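Local coordinates for protein ribonuclease T2 (Homo sapiens, PDB 3T0O) that cleaves single-stranded RNA, preferentially between purine and uridine residues, and so yields microbial RNA fragments that are sensed by TLR8 in innate immunity, at residues Met15-Pro20 / Ile175-Thr180; Leu121-Val126 / Arg150-Ile155. One frame throughout, in Å; residues are numbered along the deposited sequence. Where two conformers were deposited one is given.

Contact 1 of 2, residues Met15-Pro20 / Ile175-Thr180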
loop_
_atom_site.group_PDB
_atom_site.type_symbol
_atom_site.label_atom_id
_atom_site.label_comp_id
_atom_site.label_asym_id
_atom_site.label_seq_id
_atom_site.Cartn_x
_atom_site.Cartn_y
_atom_site.Cartn_z
ATOM N N MET A 15 -2.938 -6.406 -0.881
ATOM C CA MET A 15 -2.075 -5.403 -1.496
ATOM C C MET A 15 -2.472 -4.079 -0.853
ATOM O O MET A 15 -3.608 -3.652 -0.958
ATOM C CB MET A 15 -2.285 -5.320 -2.997
ATOM C CG MET A 15 -1.627 -4.077 -3.614
ATOM S SD MET A 15 0.195 -4.000 -3.425
ATOM C CE MET A 15 0.669 -2.702 -4.537
ATOM N N VAL A 16 -1.526 -3.427 -0.177
ATOM C CA VAL A 16 -1.815 -2.264 0.653
ATOM C C VAL A 16 -1.114 -1.103 0.010
ATOM O O VAL A 16 0.121 -1.129 -0.218
ATOM C CB VAL A 16 -1.194 -2.496 2.036
ATOM C CG1 VAL A 16 -1.546 -1.266 2.919
ATOM C CG2 VAL A 16 -1.784 -3.803 2.586
ATOM N N GLN A 17 -1.858 -0.031 -0.333
ATOM C CA GLN A 17 -1.285 1.152 -0.950
ATOM C C GLN A 17 -1.718 2.343 -0.080
ATOM O O GLN A 17 -2.777 2.311 0.519
ATOM C CB GLN A 17 -1.855 1.317 -2.348
ATOM C CG GLN A 17 -1.370 0.197 -3.266
ATOM C CD GLN A 17 -1.982 0.259 -4.631
ATOM O OE1 GLN A 17 -3.021 -0.404 -4.910
ATOM N NE2 GLN A 17 -1.451 1.076 -5.447
ATOM N N HIS A 18 -0.859 3.337 -0.012
ATOM C CA HIS A 18 -1.139 4.479 0.873
ATOM C C HIS A 18 -0.846 5.799 0.212
ATOM O O HIS A 18 -0.174 5.855 -0.789
ATOM C CB HIS A 18 -0.510 4.300 2.264
ATOM C CG HIS A 18 0.985 4.077 2.236
ATOM N ND1 HIS A 18 1.632 3.650 3.380
ATOM C CD2 HIS A 18 1.909 4.150 1.254
ATOM C CE1 HIS A 18 2.926 3.568 3.111
ATOM N NE2 HIS A 18 3.111 3.786 1.818
ATOM N N TRP A 19 -1.430 6.850 0.793
ATOM C CA TRP A 19 -1.379 8.182 0.243
ATOM C C TRP A 19 -0.371 8.956 1.038
ATOM O O TRP A 19 -0.595 9.258 2.188
ATOM C CB TRP A 19 -2.777 8.782 0.356
ATOM C CG TRP A 19 -2.849 10.150 -0.228
ATOM C CD1 TRP A 19 -3.164 11.354 0.435
ATOM C CD2 TRP A 19 -2.629 10.508 -1.599
ATOM N NE1 TRP A 19 -3.149 12.395 -0.475
ATOM C CE2 TRP A 19 -2.811 11.914 -1.709
ATOM C CE3 TRP A 19 -2.323 9.771 -2.748
ATOM C CZ2 TRP A 19 -2.681 12.602 -2.927
ATOM C CZ3 TRP A 19 -2.170 10.454 -3.952
ATOM C CH2 TRP A 19 -2.307 11.850 -4.031
ATOM N N PRO A 20 0.773 9.254 0.438
ATOM C CA PRO A 20 1.857 9.868 1.207
ATOM C C PRO A 20 1.496 11.121 1.949
ATOM O O PRO A 20 1.858 11.299 3.096
ATOM C CB PRO A 20 2.899 10.197 0.117
ATOM C CG PRO A 20 2.816 8.983 -0.812
ATOM C CD PRO A 20 1.226 8.822 -0.895
ATOM N N ILE A 175 -5.543 2.181 1.000
ATOM C CA ILE A 175 -6.547 1.393 0.287
ATOM C C ILE A 175 -5.991 0.011 0.148
ATOM O O ILE A 175 -4.830 -0.162 -0.266
ATOM C CB ILE A 175 -6.809 2.021 -1.028
ATOM C CG1 ILE A 175 -7.540 3.390 -0.833
ATOM C CG2 ILE A 175 -7.566 1.018 -1.968
ATOM C CD1 ILE A 175 -7.726 4.179 -2.178
ATOM N N GLU A 176 -6.763 -0.950 0.570
ATOM C CA GLU A 176 -6.332 -2.387 0.595
ATOM C C GLU A 176 -7.195 -3.148 -0.364
ATOM O O GLU A 176 -8.410 -2.991 -0.389
ATOM C CB GLU A 176 -6.438 -3.005 1.973
ATOM C CG GLU A 176 -5.586 -2.152 2.951
ATOM C CD GLU A 176 -5.525 -2.755 4.284
ATOM O OE1 GLU A 176 -6.336 -3.616 4.569
ATOM O OE2 GLU A 176 -4.676 -2.318 5.076
ATOM N N LEU A 177 -6.562 -4.012 -1.166
ATOM C CA LEU A 177 -7.295 -4.889 -2.117
ATOM C C LEU A 177 -6.774 -6.296 -1.827
ATOM O O LEU A 177 -5.562 -6.544 -1.807
ATOM C CB LEU A 177 -6.991 -4.542 -3.573
ATOM C CG LEU A 177 -7.576 -3.165 -4.001
ATOM C CD1 LEU A 177 -6.826 -2.604 -5.215
ATOM C CD2 LEU A 177 -9.073 -3.391 -4.271
ATOM N N CYS A 178 -7.701 -7.222 -1.620
ATOM C CA CYS A 178 -7.275 -8.594 -1.330
ATOM C C CYS A 178 -7.022 -9.350 -2.630
ATOM O O CYS A 178 -7.642 -9.112 -3.661
ATOM C CB CYS A 178 -8.306 -9.307 -0.490
ATOM S SG CYS A 178 -8.197 -8.613 1.210
ATOM N N LEU A 179 -6.090 -10.297 -2.539
ATOM C CA LEU A 179 -5.597 -11.032 -3.723
ATOM C C LEU A 179 -5.463 -12.489 -3.384
ATOM O O LEU A 179 -5.163 -12.866 -2.241
ATOM C CB LEU A 179 -4.207 -10.504 -4.176
ATOM C CG LEU A 179 -4.148 -9.034 -4.530
ATOM C CD1 LEU A 179 -2.676 -8.675 -4.768
ATOM C CD2 LEU A 179 -4.950 -8.738 -5.763
ATOM N N THR A 180 -5.699 -13.339 -4.364
ATOM C CA THR A 180 -5.657 -14.787 -4.073
ATOM C C THR A 180 -4.244 -15.230 -3.768
ATOM O O THR A 180 -3.280 -14.662 -4.231
ATOM C CB THR A 180 -6.201 -15.629 -5.213
ATOM O OG1 THR A 180 -5.364 -15.433 -6.385
ATOM C CG2 THR A 180 -7.689 -15.238 -5.471
#

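Contact 2 of 2, residues Leu121-Val126 / Arg150-Ile155. With NAG (2-acetamido-2-deoxy-beta-D-glucopyranose), chain C.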
loop_
_atom_site.group_PDB
_atom_site.type_symbol
_atom_site.label_atom_id
_atom_site.label_comp_id
_atom_site.label_asym_id
_atom_site.label_seq_id
_atom_site.Cartn_x
_atom_site.Cartn_y
_atom_site.Cartn_z
ATOM N N LEU A 121 -2.645 -3.055 -11.080
ATOM C CA LEU A 121 -3.823 -2.498 -10.493
ATOM C C LEU A 121 -4.026 -1.031 -10.876
ATOM O O LEU A 121 -5.156 -0.533 -11.122
ATOM C CB LEU A 121 -3.706 -2.577 -8.975
ATOM C CG LEU A 121 -3.774 -4.051 -8.577
ATOM C CD1 LEU A 121 -3.355 -4.111 -7.085
ATOM C CD2 LEU A 121 -5.197 -4.674 -8.755
ATOM N N ASP A 122 -2.879 -0.308 -10.987
ATOM C CA ASP A 122 -2.921 1.120 -11.316
ATOM C C ASP A 122 -4.013 1.925 -10.650
ATOM O O ASP A 122 -4.826 2.581 -11.308
ATOM C CB ASP A 122 -2.849 1.347 -12.808
ATOM C CG ASP A 122 -2.340 2.790 -13.134
ATOM O OD1 ASP A 122 -2.091 3.571 -12.177
ATOM O OD2 ASP A 122 -2.215 3.019 -14.350
ATOM N N LEU A 123 -3.966 1.865 -9.322
ATOM C CA LEU A 123 -4.937 2.594 -8.527
ATOM C C LEU A 123 -4.930 4.083 -8.801
ATOM O O LEU A 123 -5.963 4.677 -8.845
ATOM C CB LEU A 123 -4.634 2.283 -7.051
ATOM C CG LEU A 123 -5.383 3.196 -6.060
ATOM C CD1 LEU A 123 -6.916 2.887 -6.058
ATOM C CD2 LEU A 123 -4.758 2.912 -4.678
ATOM N N ASN A 124 -3.769 4.639 -9.057
ATOM C CA ASN A 124 -3.681 6.038 -9.379
ATOM C C ASN A 124 -4.476 6.406 -10.639
ATOM O O ASN A 124 -5.258 7.388 -10.599
ATOM C CB ASN A 124 -2.258 6.426 -9.530
ATOM C CG ASN A 124 -1.615 6.545 -8.212
ATOM O OD1 ASN A 124 -1.951 7.486 -7.486
ATOM N ND2 ASN A 124 -0.656 5.663 -7.907
ATOM N N SER A 125 -4.325 5.639 -11.703
ATOM C CA SER A 125 -5.070 5.976 -12.931
ATOM C C SER A 125 -6.535 5.713 -12.717
ATOM O O SER A 125 -7.337 6.464 -13.252
ATOM C CB SER A 125 -4.578 5.174 -14.134
ATOM O OG SER A 125 -3.271 5.609 -14.401
ATOM N N VAL A 126 -6.865 4.674 -11.979
ATOM C CA VAL A 126 -8.262 4.341 -11.730
ATOM C C VAL A 126 -8.996 5.490 -11.071
ATOM O O VAL A 126 -10.078 5.927 -11.555
ATOM C CB VAL A 126 -8.333 3.091 -10.924
ATOM C CG1 VAL A 126 -9.671 2.854 -10.327
ATOM C CG2 VAL A 126 -7.914 1.945 -11.822
ATOM N N ARG A 150 -16.538 -1.050 -8.365
ATOM C CA ARG A 150 -16.961 -1.255 -9.775
ATOM C C ARG A 150 -15.753 -1.588 -10.625
ATOM O O ARG A 150 -15.792 -2.516 -11.429
ATOM C CB ARG A 150 -17.666 -0.020 -10.291
ATOM C CG ARG A 150 -17.858 0.029 -11.801
ATOM C CD ARG A 150 -19.135 -0.482 -12.234
ATOM N NE ARG A 150 -19.172 -0.447 -13.676
ATOM C CZ ARG A 150 -20.260 -0.181 -14.401
ATOM N NH1 ARG A 150 -21.424 0.117 -13.812
ATOM N NH2 ARG A 150 -20.169 -0.184 -15.734
ATOM N N VAL A 151 -14.685 -0.843 -10.463
ATOM C CA VAL A 151 -13.499 -1.066 -11.336
ATOM C C VAL A 151 -12.812 -2.377 -11.050
ATOM O O VAL A 151 -12.544 -3.147 -11.971
ATOM C CB VAL A 151 -12.511 0.078 -11.189
ATOM C CG1 VAL A 151 -11.159 -0.258 -11.899
ATOM C CG2 VAL A 151 -13.136 1.358 -11.800
ATOM N N TYR A 152 -12.574 -2.669 -9.762
ATOM C CA TYR A 152 -11.867 -3.908 -9.453
ATOM C C TYR A 152 -12.731 -5.133 -9.253
ATOM O O TYR A 152 -12.212 -6.253 -9.214
ATOM C CB TYR A 152 -11.026 -3.699 -8.185
ATOM C CG TYR A 152 -9.914 -2.732 -8.423
ATOM C CD1 TYR A 152 -8.978 -2.967 -9.401
ATOM C CD2 TYR A 152 -9.823 -1.581 -7.719
ATOM C CE1 TYR A 152 -7.920 -2.037 -9.621
ATOM C CE2 TYR A 152 -8.774 -0.655 -7.917
ATOM C CZ TYR A 152 -7.863 -0.891 -8.875
ATOM O OH TYR A 152 -6.841 -0.002 -9.032
ATOM N N GLY A 153 -14.034 -4.936 -9.140
ATOM C CA GLY A 153 -14.923 -6.087 -9.006
ATOM C C GLY A 153 -14.885 -6.739 -7.638
ATOM O O GLY A 153 -15.501 -7.811 -7.469
ATOM N N VAL A 154 -14.246 -6.081 -6.682
ATOM C CA VAL A 154 -14.121 -6.560 -5.342
ATOM C C VAL A 154 -14.170 -5.357 -4.426
ATOM O O VAL A 154 -13.885 -4.251 -4.847
ATOM C CB VAL A 154 -12.783 -7.318 -5.105
ATOM C CG1 VAL A 154 -12.701 -8.593 -5.931
ATOM C CG2 VAL A 154 -11.554 -6.423 -5.395
ATOM N N ILE A 155 -14.534 -5.578 -3.164
ATOM C CA ILE A 155 -14.689 -4.447 -2.221
ATOM C C ILE A 155 -13.332 -4.188 -1.562
ATOM O O ILE A 155 -12.727 -5.106 -1.004
ATOM C CB ILE A 155 -15.689 -4.822 -1.097
ATOM C CG1 ILE A 155 -17.061 -5.285 -1.643
ATOM C CG2 ILE A 155 -15.805 -3.672 -0.105
ATOM C CD1 ILE A 155 -17.616 -4.448 -2.715
HETATM C C1 NAG C . -17.062 -9.457 -4.028
HETATM C C2 NAG C . -17.420 -10.057 -5.388
HETATM C C3 NAG C . -18.500 -9.220 -6.124
HETATM C C4 NAG C . -19.638 -8.780 -5.203
HETATM C C5 NAG C . -19.007 -8.099 -3.994
HETATM C C6 NAG C . -19.965 -7.418 -3.027
HETATM C C7 NAG C . -15.587 -11.372 -6.316
HETATM C C8 NAG C . -14.398 -11.474 -7.223
HETATM N N2 NAG C . -16.242 -10.215 -6.227
HETATM O O3 NAG C . -19.010 -9.925 -7.233
HETATM O O4 NAG C . -20.575 -7.948 -5.865
HETATM O O5 NAG C . -18.245 -9.098 -3.329
HETATM O O6 NAG C . -20.813 -8.388 -2.466
HETATM O O7 NAG C . -15.964 -12.369 -5.678
#

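Contact 1 of 2, residues Met15-Pro20 / Ile175-Thr180
Met15 and Leu177 bond to each other through both of their backbone polar groups, Met15 N giving its hydrogen to Leu177 O at 2.8 Å and Leu177 N giving its own to Met15 O at 3.0 Å. Two residues on, Gln17 and Ile175 repeat the exchange, with Ile175 N to Gln17 O at 2.8 Å. Val16 and Glu176 form the non-hydrogen-bonded pair between them, where the CA of Glu176 comes within 3.4 Å of Met15 O in a CA-H...O contact. The strands, antiparallel at 165°, are neighbours in the central antiparallel sheet of the RNase T2 alpha/beta fold; strand 39-45 flanks 15-18 on its other edge and brings His41, a predicted active-site residue, against Val16. Side chains divide between the two faces. On the face of Val16, both its methyls lie alongside the extended Glu176 chain, CG1 being 3.9 Å from OE2. The other face carries Met15, Gln17, Ile175 and Leu177. There Met15 CB meets Leu179 CD1 at 3.8 Å, while the Met15 chain, with CG anti to the backbone N (chi1 167°) and a bend at chi2, leads away from strand 175-180 in the conformer given, against Ile40 and Tyr118.

Contact 2 of 2, residues Leu121-Val126 / Arg150-Ile155
Tyr152, the last residue of helix 141-152, is set against the turn where helix 107-121 gives way to helix 123-129. Its hydroxyl donates to Leu121 O at 2.7 Å, approaching from above the carbonyl plane, 58° out of it, although Leu121 O lies in the plane of the ring, at its edge. Chi1 of -67° sets the ring anti to its own carbonyl carbon and directs it at the turn. The Leu121 and Tyr152 side chains cross at about a right angle, CD2 lying 3.9 Å from Tyr152 CE1, and Leu123 CB packs on the hydroxyl. Val126 points against Tyr152 from the opposite direction, its CG2 3.6 Å from Tyr152 OH, while its CG1 meets Val151 CG1 tip to tip at 3.8 Å. Val151 CG1 also sits over the centre of one ring face. Asp122 caps the following helix: OD1 accepts from Ser125 N at 3.1 Å and OD2 from Ser125 OG. Beyond Tyr152, Gly153 O accepts from N2 of the N-acetylglucosamine at 2.8 Å; Val154 and Ile155 also touch this sugar, part of the protein's own glycan. The aspartate side-chain bond to Ser125 N is that of a helix N-cap, formed here where one helix directly follows another.

How the contacts relate
Contact 2 lies against one face of the sheet to which contact 1 belongs, their centres 10 Å apart. Two side chains of each strand in contact 1 make the join: Leu177 CD1 rests 3.9 Å from Tyr152 CE2, Met15 CG, in the conformer given, 3.9 Å from Leu121 CD1, and Gln17 OE1 3.8 Å from Leu123 CD2, with Ile175 also touching Leu123. The principle is that of a layered alpha/beta fold, in which alternate strand residues serve different layers. Met15, Gln17 and Leu177 face the helices, whereas Val16, on the other face, has its side chain about 4 Å from that of His41 and about 7 Å from that of Glu90, an active-site residue by similarity. A bound N-acetylglucosamine is about 10 Å from the Leu179 side chain.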